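Local coordinates for protein 2-aminomuconate 6-semialdehyde dehydrogenase (Burkholderia cenocepacia, PDB 4U3W) that probably oxidises 2-aminomuconate 6-semialdehyde to 2-aminomuconate, using a nicotinamide cofactor as other members of the aldehyde dehydrogenase family do, at residues 41-44 with 45-48; 60-63 with 64-68; 78-81 with 82-85; 422-425 with 426-430. All coordinates share one frame; numbering follows the deposited sequence.

Contact 1: residues 41-44 with 45-48. With MG (magnesium ion), chain C.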
loop_
_atom_site.group_PDB
_atom_site.type_symbol
_atom_site.label_atom_id
_atom_site.label_comp_id
_atom_site.label_asym_id
_atom_site.label_seq_id
_atom_site.Cartn_x
_atom_site.Cartn_y
_atom_site.Cartn_z
ATOM N N ASN A 41 -45.765 11.027 10.961
ATOM C CA ASN A 41 -44.983 10.862 9.698
ATOM C C ASN A 41 -45.975 11.133 8.556
ATOM O O ASN A 41 -46.982 10.467 8.467
ATOM C CB ASN A 41 -44.371 9.462 9.590
ATOM C CG ASN A 41 -43.609 9.231 8.246
ATOM O OD1 ASN A 41 -43.119 10.170 7.627
ATOM N ND2 ASN A 41 -43.476 7.970 7.848
ATOM N N LEU A 42 -45.737 12.167 7.766
ATOM C CA LEU A 42 -46.692 12.586 6.714
ATOM C C LEU A 42 -46.132 12.356 5.326
ATOM O O LEU A 42 -44.926 12.521 5.101
ATOM C CB LEU A 42 -47.061 14.061 6.849
ATOM C CG LEU A 42 -47.593 14.497 8.201
ATOM C CD1 LEU A 42 -47.766 16.020 8.198
ATOM C CD2 LEU A 42 -48.896 13.771 8.508
ATOM N N SER A 43 -46.998 11.947 4.395
ATOM C CA SER A 43 -46.589 11.729 2.998
ATOM C C SER A 43 -46.243 13.028 2.254
ATOM O O SER A 43 -46.983 13.983 2.287
ATOM C CB SER A 43 -47.718 11.025 2.226
ATOM O OG SER A 43 -47.422 11.074 0.839
ATOM N N PRO A 44 -45.158 13.046 1.498
ATOM C CA PRO A 44 -44.889 14.248 0.714
ATOM C C PRO A 44 -45.668 14.233 -0.623
ATOM O O PRO A 44 -45.624 15.171 -1.379
ATOM C CB PRO A 44 -43.392 14.158 0.477
ATOM C CG PRO A 44 -43.154 12.673 0.375
ATOM C CD PRO A 44 -44.077 12.057 1.396
ATOM N N VAL A 45 -46.350 13.134 -0.905
ATOM C CA VAL A 45 -47.154 13.052 -2.139
ATOM C C VAL A 45 -48.558 13.667 -1.924
ATOM O O VAL A 45 -49.034 14.433 -2.770
ATOM C CB VAL A 45 -47.325 11.615 -2.616
ATOM C CG1 VAL A 45 -48.256 11.570 -3.846
ATOM C CG2 VAL A 45 -45.952 11.016 -2.978
ATOM N N ASP A 46 -49.234 13.332 -0.821
ATOM C CA ASP A 46 -50.592 13.889 -0.602
ATOM C C ASP A 46 -50.825 14.397 0.832
ATOM O O ASP A 46 -51.957 14.746 1.208
ATOM C CB ASP A 46 -51.678 12.861 -0.951
ATOM C CG ASP A 46 -51.588 11.597 -0.087
ATOM O OD1 ASP A 46 -50.911 11.628 0.992
ATOM O OD2 ASP A 46 -52.223 10.583 -0.493
ATOM N N GLY A 47 -49.780 14.428 1.646
ATOM C CA GLY A 47 -49.921 14.951 3.013
ATOM C C GLY A 47 -50.624 14.067 4.031
ATOM O O GLY A 47 -50.777 14.442 5.217
ATOM N N ARG A 48 -51.063 12.891 3.625
ATOM C CA ARG A 48 -51.782 11.992 4.557
ATOM C C ARG A 48 -50.814 11.502 5.639
ATOM O O ARG A 48 -49.606 11.398 5.389
ATOM C CB ARG A 48 -52.372 10.777 3.800
ATOM C CG ARG A 48 -51.281 9.697 3.395
ATOM C CD ARG A 48 -51.629 8.774 2.196
ATOM N NE ARG A 48 -50.577 7.774 1.951
ATOM C CZ ARG A 48 -49.768 7.717 0.886
ATOM N NH1 ARG A 48 -49.889 8.587 -0.108
ATOM N NH2 ARG A 48 -48.836 6.762 0.790
HETATM MG MG MG C . -42.980 13.970 5.757
HETATM O O HOH W 1 -42.323 11.884 5.856
HETATM O O HOH W 2 -43.230 13.612 7.822
HETATM O O HOH W 3 -43.579 16.061 7.163
HETATM O O HOH W 4 -43.645 15.535 4.074
#

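Contact 2: residues 60-63 with 64-68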
loop_
_atom_site.group_PDB
_atom_site.type_symbol
_atom_site.label_atom_id
_atom_site.label_comp_id
_atom_site.label_asym_id
_atom_site.label_seq_id
_atom_site.Cartn_x
_atom_site.Cartn_y
_atom_site.Cartn_z
ATOM N N LEU A 60 -33.608 8.619 27.326
ATOM C CA LEU A 60 -33.616 7.462 26.404
ATOM C C LEU A 60 -32.379 7.412 25.485
ATOM O O LEU A 60 -31.771 6.335 25.269
ATOM C CB LEU A 60 -34.897 7.454 25.584
ATOM C CG LEU A 60 -35.120 6.093 24.900
ATOM C CD1 LEU A 60 -35.064 4.997 25.994
ATOM C CD2 LEU A 60 -36.438 6.058 24.172
ATOM N N VAL A 61 -31.969 8.556 24.955
ATOM C CA VAL A 61 -30.715 8.574 24.235
ATOM C C VAL A 61 -29.555 8.040 25.098
ATOM O O VAL A 61 -28.752 7.201 24.640
ATOM C CB VAL A 61 -30.397 9.997 23.700
ATOM C CG1 VAL A 61 -28.944 10.067 23.160
ATOM C CG2 VAL A 61 -31.452 10.408 22.628
ATOM N N ASP A 62 -29.487 8.454 26.362
ATOM C CA ASP A 62 -28.403 7.986 27.216
ATOM C C ASP A 62 -28.486 6.462 27.422
ATOM O O ASP A 62 -27.466 5.785 27.472
ATOM C CB ASP A 62 -28.425 8.733 28.577
ATOM C CG ASP A 62 -27.558 8.053 29.626
ATOM O OD1 ASP A 62 -26.320 8.103 29.495
ATOM O OD2 ASP A 62 -28.095 7.454 30.596
ATOM N N SER A 63 -29.703 5.945 27.585
ATOM C CA SER A 63 -29.917 4.497 27.655
ATOM C C SER A 63 -29.307 3.753 26.443
ATOM O O SER A 63 -28.761 2.690 26.587
ATOM C CB SER A 63 -31.409 4.168 27.748
ATOM O OG SER A 63 -31.933 4.692 28.970
ATOM N N ALA A 64 -29.514 4.294 25.256
ATOM C CA ALA A 64 -29.052 3.640 24.034
ATOM C C ALA A 64 -27.525 3.628 24.020
ATOM O O ALA A 64 -26.890 2.622 23.657
ATOM C CB ALA A 64 -29.626 4.359 22.832
ATOM N N VAL A 65 -26.916 4.735 24.442
ATOM C CA VAL A 65 -25.460 4.803 24.485
ATOM C C VAL A 65 -24.875 3.808 25.503
ATOM O O VAL A 65 -23.849 3.117 25.235
ATOM C CB VAL A 65 -24.998 6.248 24.812
ATOM C CG1 VAL A 65 -23.466 6.305 24.887
ATOM C CG2 VAL A 65 -25.520 7.199 23.717
ATOM N N GLN A 66 -25.534 3.686 26.658
ATOM C CA GLN A 66 -25.012 2.772 27.659
ATOM C C GLN A 66 -25.157 1.313 27.197
ATOM O O GLN A 66 -24.323 0.507 27.547
ATOM C CB GLN A 66 -25.720 2.971 29.020
ATOM C CG GLN A 66 -25.612 4.426 29.583
ATOM C CD GLN A 66 -24.213 5.051 29.458
ATOM O OE1 GLN A 66 -23.199 4.385 29.598
ATOM N NE2 GLN A 66 -24.174 6.340 29.164
ATOM N N ALA A 67 -26.251 0.987 26.492
ATOM C CA ALA A 67 -26.457 -0.360 25.943
ATOM C C ALA A 67 -25.358 -0.699 24.927
ATOM O O ALA A 67 -24.854 -1.831 24.887
ATOM C CB ALA A 67 -27.834 -0.491 25.267
ATOM N N ALA A 68 -25.018 0.297 24.118
ATOM C CA ALA A 68 -23.963 0.142 23.092
ATOM C C ALA A 68 -22.629 -0.090 23.772
ATOM O O ALA A 68 -21.866 -0.969 23.368
ATOM C CB ALA A 68 -23.915 1.385 22.159
#

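Contact 3: residues 78-81 with 82-85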
loop_
_atom_site.group_PDB
_atom_site.type_symbol
_atom_site.label_atom_id
_atom_site.label_comp_id
_atom_site.label_asym_id
_atom_site.label_seq_id
_atom_site.Cartn_x
_atom_site.Cartn_y
_atom_site.Cartn_z
ATOM N N ASP A 78 -14.537 -8.018 20.586
ATOM C CA ASP A 78 -13.569 -9.044 20.300
ATOM C C ASP A 78 -13.908 -9.943 19.070
ATOM O O ASP A 78 -13.204 -10.935 18.805
ATOM C CB ASP A 78 -13.386 -9.911 21.535
ATOM C CG ASP A 78 -12.908 -9.109 22.758
ATOM O OD1 ASP A 78 -12.000 -8.243 22.626
ATOM O OD2 ASP A 78 -13.460 -9.361 23.849
ATOM N N THR A 79 -14.947 -9.616 18.311
ATOM C CA THR A 79 -15.212 -10.392 17.082
ATOM C C THR A 79 -14.027 -10.308 16.097
ATOM O O THR A 79 -13.313 -9.309 16.075
ATOM C CB THR A 79 -16.497 -9.925 16.385
ATOM O OG1 THR A 79 -16.504 -8.496 16.229
ATOM C CG2 THR A 79 -17.743 -10.307 17.222
ATOM N N THR A 80 -13.820 -11.348 15.291
ATOM C CA THR A 80 -12.837 -11.286 14.204
ATOM C C THR A 80 -13.413 -10.635 12.938
ATOM O O THR A 80 -14.620 -10.629 12.743
ATOM C CB THR A 80 -12.364 -12.680 13.779
ATOM O OG1 THR A 80 -13.509 -13.368 13.239
ATOM C CG2 THR A 80 -11.746 -13.450 14.951
ATOM N N PRO A 81 -12.537 -10.168 12.034
ATOM C CA PRO A 81 -13.048 -9.642 10.762
ATOM C C PRO A 81 -13.905 -10.666 10.011
ATOM O O PRO A 81 -14.922 -10.304 9.396
ATOM C CB PRO A 81 -11.766 -9.297 9.970
ATOM C CG PRO A 81 -10.757 -8.978 11.029
ATOM C CD PRO A 81 -11.082 -9.941 12.176
ATOM N N ALA A 82 -13.532 -11.937 10.063
ATOM C CA ALA A 82 -14.353 -12.943 9.393
ATOM C C ALA A 82 -15.755 -13.003 9.989
ATOM O O ALA A 82 -16.761 -13.086 9.267
ATOM C CB ALA A 82 -13.658 -14.328 9.463
ATOM N N GLN A 83 -15.822 -12.967 11.319
ATOM C CA GLN A 83 -17.107 -12.972 12.033
ATOM C C GLN A 83 -17.927 -11.744 11.674
ATOM O O GLN A 83 -19.157 -11.837 11.479
ATOM C CB GLN A 83 -16.891 -13.035 13.548
ATOM C CG GLN A 83 -16.396 -14.444 13.993
ATOM C CD GLN A 83 -15.886 -14.478 15.415
ATOM O OE1 GLN A 83 -15.563 -13.454 16.006
ATOM N NE2 GLN A 83 -15.860 -15.673 15.994
ATOM N N ARG A 84 -17.264 -10.592 11.610
ATOM C CA ARG A 84 -18.006 -9.373 11.262
ATOM C C ARG A 84 -18.516 -9.416 9.825
ATOM O O ARG A 84 -19.677 -9.061 9.541
ATOM C CB ARG A 84 -17.134 -8.148 11.468
ATOM C CG ARG A 84 -16.864 -7.809 12.978
ATOM C CD ARG A 84 -15.604 -6.967 12.986
ATOM N NE ARG A 84 -15.032 -6.830 14.290
ATOM C CZ ARG A 84 -13.845 -6.296 14.536
ATOM N NH1 ARG A 84 -13.097 -5.870 13.523
ATOM N NH2 ARG A 84 -13.418 -6.190 15.815
ATOM N N ALA A 85 -17.648 -9.866 8.916
ATOM C CA ALA A 85 -18.029 -9.926 7.506
ATOM C C ALA A 85 -19.208 -10.859 7.380
ATOM O O ALA A 85 -20.131 -10.606 6.619
ATOM C CB ALA A 85 -16.820 -10.383 6.589
#

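Contact 4: residues 422-425 with 426-430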
loop_
_atom_site.group_PDB
_atom_site.type_symbol
_atom_site.label_atom_id
_atom_site.label_comp_id
_atom_site.label_asym_id
_atom_site.label_seq_id
_atom_site.Cartn_x
_atom_site.Cartn_y
_atom_site.Cartn_z
ATOM N N GLU A 422 -10.742 28.583 -20.595
ATOM C CA GLU A 422 -10.464 27.569 -19.616
ATOM C C GLU A 422 -9.994 28.128 -18.268
ATOM O O GLU A 422 -10.506 27.724 -17.227
ATOM C CB GLU A 422 -9.430 26.619 -20.180
ATOM C CG GLU A 422 -9.272 25.389 -19.321
ATOM C CD GLU A 422 -8.331 24.411 -19.985
ATOM O OE1 GLU A 422 -8.726 23.809 -20.988
ATOM O OE2 GLU A 422 -7.197 24.253 -19.513
ATOM N N ALA A 423 -9.036 29.054 -18.274
ATOM C CA ALA A 423 -8.545 29.590 -17.009
ATOM C C ALA A 423 -9.679 30.292 -16.230
ATOM O O ALA A 423 -9.750 30.239 -14.987
ATOM C CB ALA A 423 -7.379 30.546 -17.270
ATOM N N GLU A 424 -10.563 30.941 -16.990
ATOM C CA GLU A 424 -11.713 31.638 -16.471
ATOM C C GLU A 424 -12.697 30.729 -15.765
ATOM O O GLU A 424 -13.096 30.996 -14.619
ATOM C CB GLU A 424 -12.432 32.367 -17.609
ATOM C CG GLU A 424 -13.762 32.988 -17.184
ATOM C CD GLU A 424 -14.771 33.126 -18.324
ATOM O OE1 GLU A 424 -14.402 32.934 -19.481
ATOM O OE2 GLU A 424 -15.947 33.398 -18.058
ATOM N N VAL A 425 -13.110 29.652 -16.428
ATOM C CA VAL A 425 -14.163 28.825 -15.827
ATOM C C VAL A 425 -13.621 28.052 -14.605
ATOM O O VAL A 425 -14.358 27.750 -13.680
ATOM C CB VAL A 425 -14.796 27.847 -16.884
ATOM C CG1 VAL A 425 -13.922 26.617 -17.133
ATOM C CG2 VAL A 425 -16.173 27.409 -16.447
ATOM N N VAL A 426 -12.335 27.717 -14.608
ATOM C CA VAL A 426 -11.735 27.085 -13.440
ATOM C C VAL A 426 -11.892 28.036 -12.219
ATOM O O VAL A 426 -12.308 27.611 -11.133
ATOM C CB VAL A 426 -10.251 26.744 -13.688
ATOM C CG1 VAL A 426 -9.549 26.426 -12.371
ATOM C CG2 VAL A 426 -10.119 25.520 -14.677
ATOM N N LYS A 427 -11.571 29.313 -12.408
ATOM C CA LYS A 427 -11.732 30.304 -11.351
ATOM C C LYS A 427 -13.172 30.427 -10.905
ATOM O O LYS A 427 -13.441 30.528 -9.688
ATOM C CB LYS A 427 -11.228 31.683 -11.782
ATOM C CG LYS A 427 -9.726 31.747 -11.952
ATOM C CD LYS A 427 -9.278 33.154 -12.370
ATOM C CE LYS A 427 -7.799 33.180 -12.748
ATOM N NZ LYS A 427 -6.963 32.811 -11.575
ATOM N N ARG A 428 -14.107 30.412 -11.858
ATOM C CA ARG A 428 -15.529 30.578 -11.479
ATOM C C ARG A 428 -16.059 29.353 -10.683
ATOM O O ARG A 428 -16.812 29.475 -9.705
ATOM C CB ARG A 428 -16.360 30.821 -12.740
ATOM C CG ARG A 428 -15.921 32.118 -13.418
ATOM C CD ARG A 428 -16.673 32.434 -14.688
ATOM N NE ARG A 428 -18.090 32.765 -14.478
ATOM C CZ ARG A 428 -18.950 32.887 -15.494
ATOM N NH1 ARG A 428 -18.519 32.699 -16.735
ATOM N NH2 ARG A 428 -20.224 33.176 -15.284
ATOM N N VAL A 429 -15.637 28.175 -11.099
ATOM C CA VAL A 429 -15.999 26.975 -10.364
ATOM C C VAL A 429 -15.455 27.073 -8.932
ATOM O O VAL A 429 -16.199 26.845 -7.989
ATOM C CB VAL A 429 -15.459 25.684 -11.066
ATOM C CG1 VAL A 429 -15.551 24.451 -10.101
ATOM C CG2 VAL A 429 -16.220 25.406 -12.365
ATOM N N ASN A 430 -14.188 27.475 -8.768
ATOM C CA ASN A 430 -13.559 27.484 -7.428
ATOM C C ASN A 430 -13.955 28.659 -6.536
ATOM O O ASN A 430 -13.749 28.622 -5.302
ATOM C CB ASN A 430 -12.037 27.434 -7.566
ATOM C CG ASN A 430 -11.560 26.070 -8.026
ATOM O OD1 ASN A 430 -12.284 25.088 -7.880
ATOM N ND2 ASN A 430 -10.354 26.004 -8.599
#

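Contact 1: residues 41-44 with 45-48
Ser-43 and Arg-48 meet at the neck of a tight reversal, where Ser-43 N gives a nearly straight hydrogen bond to Arg-48 O at 2.8 Å. The next turn inward is closed by Gly-47 N on Ser-43 O (2.9 Å), with the donor lying above the carbonyl plane. The serine hydroxyl fills the inside of the bend: chi1 of 168° carries OG away from its own N and over the residues that follow, where it accepts from Val-45 N at 2.9 Å and, weakly, from Asp-46 N. The first of these bonds is that of an ST turn. An Asx turn follows, with Asp-46 OD1 accepting from Arg-48 N. Asp-46 OD2 forms a salt bridge with Arg-48 NH1 at 3.1 Å, in the guanidinium plane, while Ser-43 CB sits over one face of that group. The reversal joins the antiparallel strands 38-42 and 49-54. Just before it, Leu-42 O binds a magnesium ion at 2.5 Å, and Glu-200 also belongs to this site. Two of the metal's waters are held from the strand: water 1 donates to Asn-41 OD1 (2.6 Å) and water 2 accepts from Leu-42 N, while Asp-109 fixes Asn-41 ND2. The loop thus satisfies most of its inward polar groups from within and leaves a strand carbonyl for the metal.

Contact 2: residues 60-63 with 64-68
Asp-62 and Gln-66, one helical turn apart on helix 58-76, join through their side chains as well as their backbones. The aspartate CG lies opposite the main-chain nitrogen (chi1 165°), which swings the carboxylate along the helix toward the later residue. Gln-66 answers with a folded chain: its bend at chi2 (-44°) turns the amide back over the preceding turn, and CG is brought to 3.1 Å from Asp-62 O. The two groups then cross obliquely, carboxylate and amide planes 45° apart, and Gln-66 NE2 donates to Asp-62 OD1 at 2.8 Å. That oxygen is met from above the carboxylate plane, while the bond stays close to the plane of the amide. Both ends have second partners in one neighbouring loop: His-240 NE2 bonds to Asp-62 OD1, and Gln-66 NE2 also reaches Asp-242 OD2. Underneath runs regular alpha-helical bonding, from Ala-64 N to Leu-60 O (3.0 Å) through Ala-67 N to Ser-63 O (3.0 Å). Val-65 places CG2 beside its own N, against Val-61 O at 3.4 Å. Elsewhere on the helix, the small side chains of Ala-64 and Ala-68 allow close approach to Val-194 of strand 192-196, and Leu-60 lies on strand 23-28. One amide nitrogen serves two carboxylates, and one carboxylate oxygen serves an amide and a histidine; the continuous polar chain that results ties this helix face to the 240-242 loop and fixes the rotation of the glutamine amide.

Contact 3: residues 78-81 with 82-85
Arg-84 brings its guanidinium back to Thr-79, whose O lies over one face and whose OG1 is near the plane at the NE edge. The edge contact is a hydrogen bond, NE to OG1 at 2.9 Å; the face contact, NH2 to Thr-79 O at 3.1 Å, is badly angled for one and is better read as the carbonyl resting against the flat group. Gln-83 brings a second flat group, its amide, to the same loop: OE1 accepts from Thr-80 N at 2.8 Å, the donor standing above the carbonyl plane, and the same oxygen lies 3.3 Å from Thr-79 CA. In return, Thr-80 OG1 accepts from Gln-83 N at 3.0 Å. A chi1 of 64° sets that hydroxyl between the main-chain N and carbonyl carbon of its own residue, over the first turn. This exchange of side chain for backbone in both directions is a capping box, with Thr-80 as N-cap of helix 81-96 and Pro-81 as the first helical residue. The helix proper then opens with Arg-84 N on Thr-80 O (2.9 Å) and Ala-85 N on Pro-81 O (2.8 Å). From CG to NE the arginine chain is extended, which lets it run back past the cap to the loop. Thr-79 OG1 has a further bond to Trp-76 O, at the end of the preceding helix 58-76, and so connects the two helices through a single hydroxyl. Pro-81 packs on Val-136 of helix 114-138 and, with Thr-80, on His-147 of the second subunit.

Contact 4: residues 422-425 with 426-430
Glu-424 and Arg-428 run side by side and point the same way from one flank of helix 422-430, their carboxylate and guanidinium planes only 1° apart. The planes are parallel but stepped, since OE2 lies 26° out of the guanidinium plane. Through this edge approach OE2 forms a salt bridge with Arg-428 NH1 at 3.0 Å; the bond is bent at the hydrogen (134°), although the nitrogen comes nearly in line with the carboxylate C-O. The glutamate reaches forward with an extended chain, and the arginine matches it by bending at chi3, which leaves Glu-424 CG and Arg-428 CD in contact at 3.9 Å. Other partners fix the rotation of each group. Glu-424 OE1 accepts from Asp-420 N and Asp-421 N just before the helix, and Arg-428 also bonds to Asp-400 through NE and to Pro-418 O through NH1. Val-425 and Val-429 follow one another a turn apart on the same helix face, joined by Val-429 N to Val-425 O at 2.9 Å. Val-429 CG2 lies 3.3 Å from Val-425 O. Both valines press on Tyr-313 and Val-280, so the helix covers the sheet containing strands 277-281 and 309-315. Arg-428 is therefore shared between two acids and a carbonyl, which probably compensates its charge well, while the glutamate links the amides before the helix to the next turn.

Contacts 1, 2 and 3 follow one another along the early part of the chain, and contact 4 comes far later, on helix 422-430, which packs on the sheet holding strands 277-281 and 309-315. Contacts 2 and 3 lie on the successive helices 58-76 and 81-96, their nearest atoms about 11 Å apart. Contact 1 is about 17 Å from contact 2 between nearest atoms. Contact 4 lies on the opposite side of the chain's centre from contacts 2 and 3, with centres 49 and 48 Å away. Contact 1 alone supplies a magnesium ligand; the side chain of Arg-84 in contact 3 is about 13 Å from a bound magnesium ion.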